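Local coordinates for 6-phospho-alpha-glucosidase (Merdibacter massiliensis, PDB 6VC6), which probably hydrolyses 6-phospho-alpha-glucosides, as a family 4 glycoside hydrolase that holds NAD, a manganese ion and a 6-phosphoglucose in its active site, at residues A[68-71]-A[72-75]; A[127-130]-A[131-135]; A[245-248]-A[249-252]; A[375-378]-A[379-382]; A[423-426]-A[427-431]. All coordinates share one frame; numbering follows the deposited sequence.

Interaction 1 (A[68-71]-A[72-75])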
# COMPACT_ATOMS: atom_id res chain seq x y z
N THR A 68 13.86 -6.62 17.68
CA THR A 68 13.27 -6.72 19.01
C THR A 68 11.75 -6.79 18.91
O THR A 68 11.16 -6.47 17.87
CB THR A 68 13.67 -5.53 19.89
OG1 THR A 68 13.05 -5.66 21.18
CG2 THR A 68 13.22 -4.22 19.25
N THR A 69 11.13 -7.22 20.01
CA THR A 69 9.69 -7.15 20.18
C THR A 69 9.31 -6.21 21.32
O THR A 69 8.20 -6.30 21.86
CB THR A 69 9.10 -8.55 20.42
OG1 THR A 69 9.33 -8.93 21.79
CG2 THR A 69 9.75 -9.57 19.50
N ASP A 70 10.22 -5.32 21.70
CA ASP A 70 10.01 -4.37 22.78
C ASP A 70 9.80 -2.98 22.19
O ASP A 70 10.70 -2.47 21.49
CB ASP A 70 11.20 -4.37 23.74
CG ASP A 70 11.06 -3.35 24.86
OD1 ASP A 70 9.91 -2.98 25.20
OD2 ASP A 70 12.10 -2.92 25.40
N PRO A 71 8.66 -2.33 22.43
CA PRO A 71 8.43 -1.01 21.83
C PRO A 71 9.42 0.05 22.28
O PRO A 71 9.79 0.93 21.50
CB PRO A 71 7.00 -0.67 22.26
CG PRO A 71 6.37 -1.98 22.59
CD PRO A 71 7.47 -2.83 23.15
N ALA A 72 9.87 -0.01 23.54
CA ALA A 72 10.80 0.99 24.05
C ALA A 72 12.13 0.93 23.31
O ALA A 72 12.68 1.97 22.92
CB ALA A 72 11.01 0.80 25.55
N GLU A 73 12.65 -0.27 23.09
CA GLU A 73 13.90 -0.42 22.35
C GLU A 73 13.76 0.04 20.91
O GLU A 73 14.73 0.53 20.31
CB GLU A 73 14.37 -1.87 22.39
CG GLU A 73 14.93 -2.33 23.72
CD GLU A 73 15.50 -3.74 23.65
OE1 GLU A 73 15.54 -4.31 22.54
OE2 GLU A 73 15.90 -4.27 24.70
N ALA A 74 12.56 -0.09 20.34
CA ALA A 74 12.39 0.16 18.91
C ALA A 74 12.18 1.63 18.60
O ALA A 74 12.75 2.16 17.64
CB ALA A 74 11.22 -0.67 18.37
N TYR A 75 11.37 2.33 19.41
CA TYR A 75 10.86 3.64 19.04
C TYR A 75 11.60 4.79 19.71
O TYR A 75 11.27 5.96 19.44
CB TYR A 75 9.37 3.73 19.38
CG TYR A 75 8.53 2.65 18.74
CD1 TYR A 75 8.85 2.14 17.49
CD2 TYR A 75 7.42 2.13 19.39
CE1 TYR A 75 8.09 1.15 16.90
CE2 TYR A 75 6.65 1.14 18.81
CZ TYR A 75 6.99 0.65 17.57
OH TYR A 75 6.23 -0.34 16.99
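Thr68 and Glu73 meet across the N-terminal turn of helix 71-75, where an ST turn at the end of edge strand 64-68 runs into an Asp N-cap in the NAD-binding, Rossmann-like part of the fold. The tight side is the buried one. Pro71 O receives Tyr75 N at 3.0 Å, and Pro71 CB lies 3.9 Å from Tyr75 CE2. Behind them, Ala74 and Tyr75 pack on strands 4-9 and 32-38; the Tyr75 side chain also reaches helix 113-136 and lies about 6 Å from the bound NAD. The solvent side is looser. Asp70 OD1 caps Ala72 N only weakly, at 3.4 Å, while Asp70 OD2 comes within 3.3 Å of Glu73 CG. The Asp70 and Glu73 side chains cross at about a right angle, their carboxylate planes 65° apart, with Asp70 OD2 4.1 Å from Glu73 OE2; water could probably screen these like charges. Thr68 OG1 serves two partners, for with chi1 at 179° it is swung away from its own amide: it accepts from Asp70 N at 2.9 Å and donates to Glu73 OE1. With a valine in place of Thr68, Asp70 N is likely to lose its acceptor and the Glu73 carboxylate to be set free to turn. The Thr68 OG1 to Glu73 OE1 bond measures 3.1 Å, the hydroxyl arriving 55° out of the carboxylate plane.

Interaction 2 (A[127-130]-A[131-135])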
# COMPACT_ATOMS: atom_id res chain seq x y z
N ILE A 127 -3.60 2.28 15.00
CA ILE A 127 -3.81 3.32 16.00
C ILE A 127 -3.10 2.96 17.30
O ILE A 127 -2.51 3.81 17.97
CB ILE A 127 -5.31 3.57 16.20
CG1 ILE A 127 -5.89 4.29 14.98
CG2 ILE A 127 -5.57 4.37 17.47
CD1 ILE A 127 -7.39 4.46 15.02
N GLU A 128 -3.13 1.67 17.67
CA GLU A 128 -2.42 1.23 18.86
C GLU A 128 -0.91 1.39 18.69
O GLU A 128 -0.21 1.76 19.63
CB GLU A 128 -2.77 -0.23 19.16
CG GLU A 128 -2.18 -0.76 20.46
CD GLU A 128 -2.27 -2.27 20.56
OE1 GLU A 128 -1.81 -2.96 19.62
OE2 GLU A 128 -2.79 -2.78 21.57
N SER A 129 -0.40 1.14 17.48
CA SER A 129 1.04 1.19 17.26
C SER A 129 1.55 2.63 17.22
O SER A 129 2.61 2.93 17.77
CB SER A 129 1.40 0.46 15.96
OG SER A 129 2.80 0.51 15.73
N ILE A 130 0.81 3.53 16.57
CA ILE A 130 1.24 4.92 16.49
C ILE A 130 1.27 5.56 17.87
O ILE A 130 2.17 6.35 18.19
CB ILE A 130 0.35 5.71 15.52
CG1 ILE A 130 0.34 5.05 14.13
CG2 ILE A 130 0.81 7.16 15.43
CD1 ILE A 130 1.36 5.61 13.16
N HIS A 131 0.29 5.23 18.72
CA HIS A 131 0.27 5.76 20.08
C HIS A 131 1.53 5.35 20.84
O HIS A 131 2.08 6.14 21.61
CB HIS A 131 -0.98 5.29 20.81
CG HIS A 131 -2.19 6.13 20.56
ND1 HIS A 131 -2.21 7.49 20.77
CD2 HIS A 131 -3.42 5.81 20.10
CE1 HIS A 131 -3.40 7.97 20.46
NE2 HIS A 131 -4.15 6.97 20.05
N GLN A 132 1.97 4.12 20.64
CA GLN A 132 3.20 3.67 21.26
C GLN A 132 4.40 4.45 20.75
O GLN A 132 5.24 4.86 21.53
CB GLN A 132 3.42 2.18 21.03
CG GLN A 132 2.50 1.29 21.83
CD GLN A 132 2.81 -0.18 21.64
OE1 GLN A 132 3.50 -0.55 20.71
NE2 GLN A 132 2.30 -1.01 22.52
N ILE A 133 4.44 4.66 19.44
CA ILE A 133 5.56 5.35 18.81
C ILE A 133 5.65 6.78 19.32
O ILE A 133 6.72 7.26 19.62
CB ILE A 133 5.40 5.38 17.28
CG1 ILE A 133 5.45 3.97 16.70
CG2 ILE A 133 6.45 6.26 16.63
CD1 ILE A 133 4.91 3.86 15.30
N ARG A 134 4.51 7.44 19.42
CA ARG A 134 4.44 8.82 19.85
C ARG A 134 4.82 8.98 21.32
O ARG A 134 5.16 10.07 21.76
CB ARG A 134 3.08 9.43 19.54
CG ARG A 134 2.85 9.68 18.05
CD ARG A 134 4.10 10.20 17.37
NE ARG A 134 3.84 10.66 16.02
CZ ARG A 134 4.75 10.74 15.07
NH1 ARG A 134 4.42 11.17 13.87
NH2 ARG A 134 6.00 10.40 15.30
N GLN A 135 4.70 7.90 22.07
CA GLN A 135 5.15 7.84 23.45
C GLN A 135 6.66 8.05 23.59
O GLN A 135 7.12 8.61 24.56
CB GLN A 135 4.72 6.53 24.11
CG GLN A 135 3.43 6.63 24.91
CD GLN A 135 2.78 5.28 25.16
OE1 GLN A 135 3.45 4.28 25.41
NE2 GLN A 135 1.45 5.25 25.10
O HOH W 1 3.86 -0.83 18.03
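Helix 113-136, one of the helices packed on the large mixed sheet, carries this contact in its last turns, where residues 127-130 meet 131-135 one turn on. His131 and Ile127 lie side by side: Ile127 CG2 is 3.7 Å from His131 CD2, and the same ring carbon sits 3.1 Å from Ile127 O, which also accepts from His131 N at 3.2 Å. With CG anti to its carbonyl carbon (chi1 -84°), the imidazole is laid back along the preceding turn. NE2 is hydrogen-bonded to Glu159 OE2, and the ring meets that of Phe160. Replacing His131 by an alanine is likely to leave Glu159 without this partner and open a gap beside Ile127 and Phe160. On the buried side Ile133 CG1 rests 3.2 Å from Ser129 O, the acceptor for Ile133 N. Arg134 N bonds Ile130 O at 2.9 Å, close to linear at 160°; its side chain starts alongside Ile130, then bends at chi2 and forms a salt bridge with Asp163. Toward helix 71-75 a water links Ser129 OG, at 2.9 Å, to Gln132 OE1, to which it donates at 2.7 Å. Ile127 packs on Tyr398 and Tyr399 of helix 378-400, whereas Ile130 and Ile133 press on strands 80-83 and 141-144, as in an amphipathic helix covering a Rossmann-like sheet.

Interaction 3 (A[245-248]-A[249-252])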
# COMPACT_ATOMS: atom_id res chain seq x y z
N TYR A 245 -2.24 -6.85 -15.02
CA TYR A 245 -1.64 -5.80 -15.85
C TYR A 245 -2.11 -5.90 -17.29
O TYR A 245 -2.35 -4.88 -17.95
CB TYR A 245 -0.12 -5.88 -15.78
CG TYR A 245 0.48 -5.07 -14.65
CD1 TYR A 245 1.01 -3.80 -14.89
CD2 TYR A 245 0.52 -5.57 -13.36
CE1 TYR A 245 1.55 -3.06 -13.86
CE2 TYR A 245 1.07 -4.83 -12.32
CZ TYR A 245 1.58 -3.58 -12.58
OH TYR A 245 2.13 -2.84 -11.56
N GLY A 246 -2.25 -7.13 -17.81
CA GLY A 246 -2.72 -7.29 -19.18
C GLY A 246 -4.14 -6.83 -19.39
O GLY A 246 -4.51 -6.43 -20.50
N PHE A 247 -4.96 -6.85 -18.33
CA PHE A 247 -6.35 -6.44 -18.43
C PHE A 247 -6.51 -4.95 -18.71
O PHE A 247 -7.61 -4.52 -19.06
CB PHE A 247 -7.09 -6.81 -17.14
CG PHE A 247 -8.58 -6.72 -17.25
CD1 PHE A 247 -9.30 -7.68 -17.94
CD2 PHE A 247 -9.27 -5.68 -16.65
CE1 PHE A 247 -10.68 -7.61 -18.04
CE2 PHE A 247 -10.65 -5.60 -16.74
CZ PHE A 247 -11.35 -6.57 -17.44
N VAL A 248 -5.45 -4.15 -18.55
CA VAL A 248 -5.57 -2.73 -18.83
C VAL A 248 -5.85 -2.48 -20.31
O VAL A 248 -6.50 -1.50 -20.67
CB VAL A 248 -4.31 -1.98 -18.35
CG1 VAL A 248 -4.11 -2.14 -16.85
CG2 VAL A 248 -3.09 -2.49 -19.10
N GLN A 249 -5.44 -3.40 -21.19
CA GLN A 249 -5.76 -3.27 -22.61
C GLN A 249 -7.27 -3.23 -22.83
O GLN A 249 -7.76 -2.41 -23.61
CB GLN A 249 -5.13 -4.42 -23.39
CG GLN A 249 -5.27 -4.29 -24.90
CD GLN A 249 -4.64 -5.45 -25.65
OE1 GLN A 249 -4.81 -6.61 -25.27
NE2 GLN A 249 -3.90 -5.14 -26.71
N THR A 250 -8.01 -4.11 -22.16
CA THR A 250 -9.47 -4.09 -22.26
C THR A 250 -10.03 -2.80 -21.69
O THR A 250 -10.91 -2.17 -22.30
CB THR A 250 -10.06 -5.30 -21.54
OG1 THR A 250 -9.67 -6.51 -22.22
CG2 THR A 250 -11.58 -5.22 -21.50
N MSE A 251 -9.54 -2.39 -20.53
CA MSE A 251 -10.03 -1.21 -19.83
C MSE A 251 -9.84 0.06 -20.66
O MSE A 251 -10.69 0.96 -20.65
CB MSE A 251 -9.32 -1.07 -18.49
CG MSE A 251 -10.09 -0.29 -17.43
SE MSE A 251 -9.78 -0.99 -15.63
CE MSE A 251 -7.94 -1.59 -15.84
N MSE A 252 -8.73 0.14 -21.38
CA MSE A 252 -8.40 1.33 -22.16
C MSE A 252 -9.16 1.38 -23.48
O MSE A 252 -9.22 2.43 -24.13
CB MSE A 252 -6.89 1.39 -22.42
CG MSE A 252 -6.07 1.67 -21.17
SE MSE A 252 -4.58 2.87 -21.51
CE MSE A 252 -5.56 4.55 -21.59
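Residues 245-248 run from the end of helix 239-246 into helix 248-254, which continues through 249-252. The junction shows in the bonds: Gln249 N reaches back three residues to Gly246 O at 3.2 Å, arriving 48° out of the carbonyl plane, whereas Met251 N and Met252 N each reach back four, to Phe247 O at 3.2 Å and to Val248 O at 2.9 Å.

Among the side chains, both Met251 and Met252 are selenomethionines. Met251 starts with CG opposite its amide nitrogen (chi1 -155°) and then bends twice, which folds CE back over the first turn, 4.0 Å from Val248 CG1 and 4.4 Å from Phe247 CD2. Thr250 CB stands 4.2 Å above one face of the Phe247 ring, offset toward its rim. That ring has further partners in an edge-to-face contact with Tyr269 and a cation-pi contact with Lys273. Met252 turns elsewhere: its CG passes 3.2 Å from Val248 O, and the chain continues to strand 259-260 and helix 217-227. Val248 itself packs on Phe229 and Thr262, its side chain about 12 Å from the bound 6-phosphoglucose. The arrangement is that of a junction between two consecutive short helices, with Met251 packed against Phe247 and Val248 across it.

Interaction 4 (A[375-378]-A[379-382])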
# COMPACT_ATOMS: atom_id res chain seq x y z
N ASN A 375 -11.87 20.30 -10.73
CA ASN A 375 -13.06 19.46 -10.75
C ASN A 375 -12.83 18.26 -11.67
O ASN A 375 -12.46 18.42 -12.83
CB ASN A 375 -14.27 20.26 -11.21
CG ASN A 375 -14.59 21.42 -10.28
OD1 ASN A 375 -14.84 21.23 -9.09
ND2 ASN A 375 -14.58 22.63 -10.82
N ILE A 376 -13.05 17.06 -11.13
CA ILE A 376 -12.91 15.83 -11.90
C ILE A 376 -14.21 15.58 -12.66
O ILE A 376 -15.27 16.04 -12.22
CB ILE A 376 -12.53 14.65 -11.00
CG1 ILE A 376 -13.54 14.51 -9.86
CG2 ILE A 376 -11.12 14.82 -10.46
CD1 ILE A 376 -13.31 13.28 -8.99
N PRO A 377 -14.17 14.87 -13.79
CA PRO A 377 -15.40 14.64 -14.55
C PRO A 377 -16.45 13.87 -13.75
O PRO A 377 -16.16 13.24 -12.73
CB PRO A 377 -14.92 13.82 -15.76
CG PRO A 377 -13.48 14.18 -15.90
CD PRO A 377 -12.98 14.39 -14.50
N GLN A 378 -17.69 13.94 -14.23
CA GLN A 378 -18.83 13.41 -13.48
C GLN A 378 -18.74 11.90 -13.31
O GLN A 378 -19.09 11.37 -12.25
CB GLN A 378 -20.13 13.80 -14.18
CG GLN A 378 -21.38 13.56 -13.35
CD GLN A 378 -21.65 14.68 -12.37
OE1 GLN A 378 -21.59 15.86 -12.72
NE2 GLN A 378 -21.94 14.31 -11.12
N PHE A 379 -18.28 11.19 -14.35
CA PHE A 379 -18.20 9.74 -14.27
C PHE A 379 -17.28 9.29 -13.15
O PHE A 379 -17.60 8.35 -12.40
CB PHE A 379 -17.72 9.17 -15.61
CG PHE A 379 -17.46 7.70 -15.60
CD1 PHE A 379 -18.50 6.80 -15.38
CD2 PHE A 379 -16.19 7.20 -15.81
CE1 PHE A 379 -18.26 5.43 -15.36
CE2 PHE A 379 -15.94 5.84 -15.80
CZ PHE A 379 -16.98 4.96 -15.58
N TYR A 380 -16.13 9.94 -13.00
CA TYR A 380 -15.18 9.58 -11.96
C TYR A 380 -15.60 10.12 -10.60
O TYR A 380 -15.25 9.53 -9.57
CB TYR A 380 -13.78 10.07 -12.33
CG TYR A 380 -13.38 9.68 -13.73
CD1 TYR A 380 -12.71 8.48 -13.98
CD2 TYR A 380 -13.67 10.50 -14.82
CE1 TYR A 380 -12.35 8.11 -15.26
CE2 TYR A 380 -13.31 10.14 -16.10
CZ TYR A 380 -12.65 8.95 -16.32
OH TYR A 380 -12.29 8.59 -17.59
N LEU A 381 -16.33 11.23 -10.57
CA LEU A 381 -16.85 11.74 -9.30
C LEU A 381 -17.82 10.74 -8.68
O LEU A 381 -17.79 10.51 -7.47
CB LEU A 381 -17.54 13.09 -9.51
CG LEU A 381 -18.11 13.75 -8.26
CD1 LEU A 381 -16.98 14.26 -7.37
CD2 LEU A 381 -19.07 14.87 -8.61
N GLY A 382 -18.69 10.14 -9.49
CA GLY A 382 -19.63 9.17 -8.96
C GLY A 382 -18.94 7.93 -8.41
O GLY A 382 -19.34 7.39 -7.38
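Pro377 and Tyr380 make an apolar contact in this helix start, where an extended run after strand 367-370 turns into helix 378-400. Pro377 CB comes to the edge of the phenol ring, near its plane, 3.7 Å from Tyr380 CD2, and Pro377 CG is nearly as close. Tyr380 is directed there with CG opposite its own carbonyl carbon (chi1 -50°), which turns the ring back toward the preceding residues. A second apolar pair joins the loop to the first turn: Ile376 CD1 rests 3.9 Å from Leu381 CA and 4.1 Å from Leu381 CD1. The Gln378 chain, bent at chi2, crosses Leu381 and brings NE2 to 3.9 Å from Leu381 CD2, a van der Waals contact of the amide nitrogen with a methyl.

Aromatic interactions gather at Tyr380. The edge of Phe379 points at its face, Phe379 CD2 standing 3.9 Å over the ring centre and Tyr380 CZ lying in the Phe379 ring plane. Trp203 meets Tyr380 edge-to-face, and Phe258 adds a further ring contact.

The hydrogen bonds across the turn are backbone ones. Leu381 N donates to Pro377 O at 3.0 Å, and Gly382 N to Gln378 O at 3.0 Å. Just ahead of the helix, Ile376 O receives the side-chain amide of Asn350. With Pro377 as N-cap, the touch of Ile376 on Leu381, five residues on, fits a hydrophobic staple at a helix N-terminus.

Interaction 5 (A[423-426]-A[427-431])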
# COMPACT_ATOMS: atom_id res chain seq x y z
N ARG A 423 -25.12 -8.11 4.82
CA ARG A 423 -25.33 -8.68 6.15
C ARG A 423 -24.80 -10.11 6.23
O ARG A 423 -24.24 -10.51 7.25
CB ARG A 423 -26.82 -8.64 6.50
CG ARG A 423 -27.14 -9.22 7.87
CD ARG A 423 -28.64 -9.28 8.13
NE ARG A 423 -29.23 -7.95 8.23
CZ ARG A 423 -29.21 -7.21 9.34
NH1 ARG A 423 -28.61 -7.66 10.43
NH2 ARG A 423 -29.78 -6.01 9.34
N GLU A 424 -24.97 -10.88 5.15
CA GLU A 424 -24.47 -12.26 5.14
C GLU A 424 -22.96 -12.29 5.28
O GLU A 424 -22.41 -13.06 6.08
CB GLU A 424 -24.92 -12.95 3.85
CG GLU A 424 -24.45 -14.39 3.72
CD GLU A 424 -24.92 -15.04 2.43
OE1 GLU A 424 -25.22 -14.30 1.46
OE2 GLU A 424 -25.00 -16.28 2.38
N ILE A 425 -22.26 -11.46 4.51
CA ILE A 425 -20.80 -11.43 4.58
C ILE A 425 -20.33 -10.83 5.89
O ILE A 425 -19.43 -11.36 6.55
CB ILE A 425 -20.22 -10.68 3.37
CG1 ILE A 425 -20.58 -11.39 2.06
CG2 ILE A 425 -18.71 -10.54 3.50
CD1 ILE A 425 -20.01 -10.73 0.83
N LEU A 426 -20.95 -9.72 6.31
CA LEU A 426 -20.53 -9.05 7.54
C LEU A 426 -20.64 -9.98 8.75
O LEU A 426 -19.75 -9.99 9.60
CB LEU A 426 -21.37 -7.79 7.76
CG LEU A 426 -21.16 -7.01 9.07
CD1 LEU A 426 -19.70 -6.66 9.27
CD2 LEU A 426 -22.03 -5.76 9.08
N ASP A 427 -21.72 -10.76 8.83
CA ASP A 427 -21.87 -11.69 9.93
C ASP A 427 -20.78 -12.76 9.90
O ASP A 427 -20.27 -13.17 10.95
CB ASP A 427 -23.25 -12.33 9.90
CG ASP A 427 -24.35 -11.37 10.32
OD1 ASP A 427 -24.02 -10.26 10.77
OD2 ASP A 427 -25.54 -11.73 10.19
N ALA A 428 -20.41 -13.22 8.71
CA ALA A 428 -19.34 -14.21 8.59
C ALA A 428 -17.99 -13.62 8.98
O ALA A 428 -17.15 -14.33 9.55
CB ALA A 428 -19.29 -14.77 7.17
N MSE A 429 -17.77 -12.34 8.70
CA MSE A 429 -16.51 -11.69 9.02
C MSE A 429 -16.36 -11.47 10.52
O MSE A 429 -15.27 -11.61 11.08
CB MSE A 429 -16.39 -10.35 8.29
CG MSE A 429 -16.48 -10.46 6.77
SE MSE A 429 -14.77 -10.72 5.89
CE MSE A 429 -14.66 -12.65 6.04
N ILE A 430 -17.48 -11.11 11.17
CA ILE A 430 -17.46 -10.84 12.61
C ILE A 430 -17.01 -12.08 13.38
O ILE A 430 -16.28 -11.98 14.37
CB ILE A 430 -18.85 -10.36 13.07
CG1 ILE A 430 -19.12 -8.94 12.57
CG2 ILE A 430 -18.97 -10.42 14.59
CD1 ILE A 430 -20.52 -8.45 12.87
N GLU A 431 -17.41 -13.26 12.91
CA GLU A 431 -17.09 -14.49 13.63
C GLU A 431 -15.61 -14.82 13.55
O GLU A 431 -14.97 -15.10 14.58
CB GLU A 431 -17.93 -15.65 13.08
CG GLU A 431 -18.27 -16.72 14.10
CD GLU A 431 -19.26 -16.25 15.15
OE1 GLU A 431 -19.34 -16.89 16.22
OE2 GLU A 431 -19.95 -15.23 14.92
O HOH W 2 -27.37 -10.17 11.31
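Asp427 lies alongside Arg423, one turn on, in helix 419-432, an amphipathic helix near the C-terminus. Asp427 N donates to Arg423 O at 3.0 Å, and the two side chains run the same way, Asp427 OD2 lying 3.8 Å from Arg423 CG. Their charged atoms stay apart, Arg423 NH1 being 5.1 Å from Asp427 OD2, and the guanidinium and carboxylate planes are turned 65° against each other. A water at the edge of the guanidinium, in its plane, spans them, accepting from Arg423 NH1 at 2.9 Å and donating to Asp427 OD2 at 2.7 Å. The aspartate's other oxygen, OD1, is taken by the hydroxyl of Tyr403. Ala428 follows with a weak bond to Glu424 O, and its methyl touches Ile99 of helix 89-102. Met429, a selenomethionine, turns inward: with CG opposite its carbonyl carbon (chi1 -58°) and the chain bent beyond it, CG lies 3.1 Å from Ile425 O and 4.0 Å from Ile425 CG2. Ile425 and Met429 pack side by side on helix 113-136, at Ala113 and Ala117. Ile430 N donates to Leu426 O, and both side chains touch Tyr403 and Trp437. The two cross obliquely, Ile430 CG1 coming to 4.1 Å from Leu426 CD1.

The five contacts follow one another along the chain, each closing before the next opens. Interactions 1 and 2 belong to the NAD-binding part and touch directly: Tyr75 CE2 lies 3.7 Å from Ile133 CG1, so that helix 71-75 and helix 113-136 pack together beside the mixed sheet, centres about 12 Å apart. Interactions 3 and 4 share the C-terminal domain of the family 4 enzymes, with centres about 21 Å apart and nearest atoms about 8 Å; both lie across the chain's centre from interaction 1, centres about 45 Å apart. Interaction 5 stands apart, its centre about 29 Å from that of interaction 2, though helix 419-432 reaches helix 113-136, linking the C-terminus to the nucleotide-binding part.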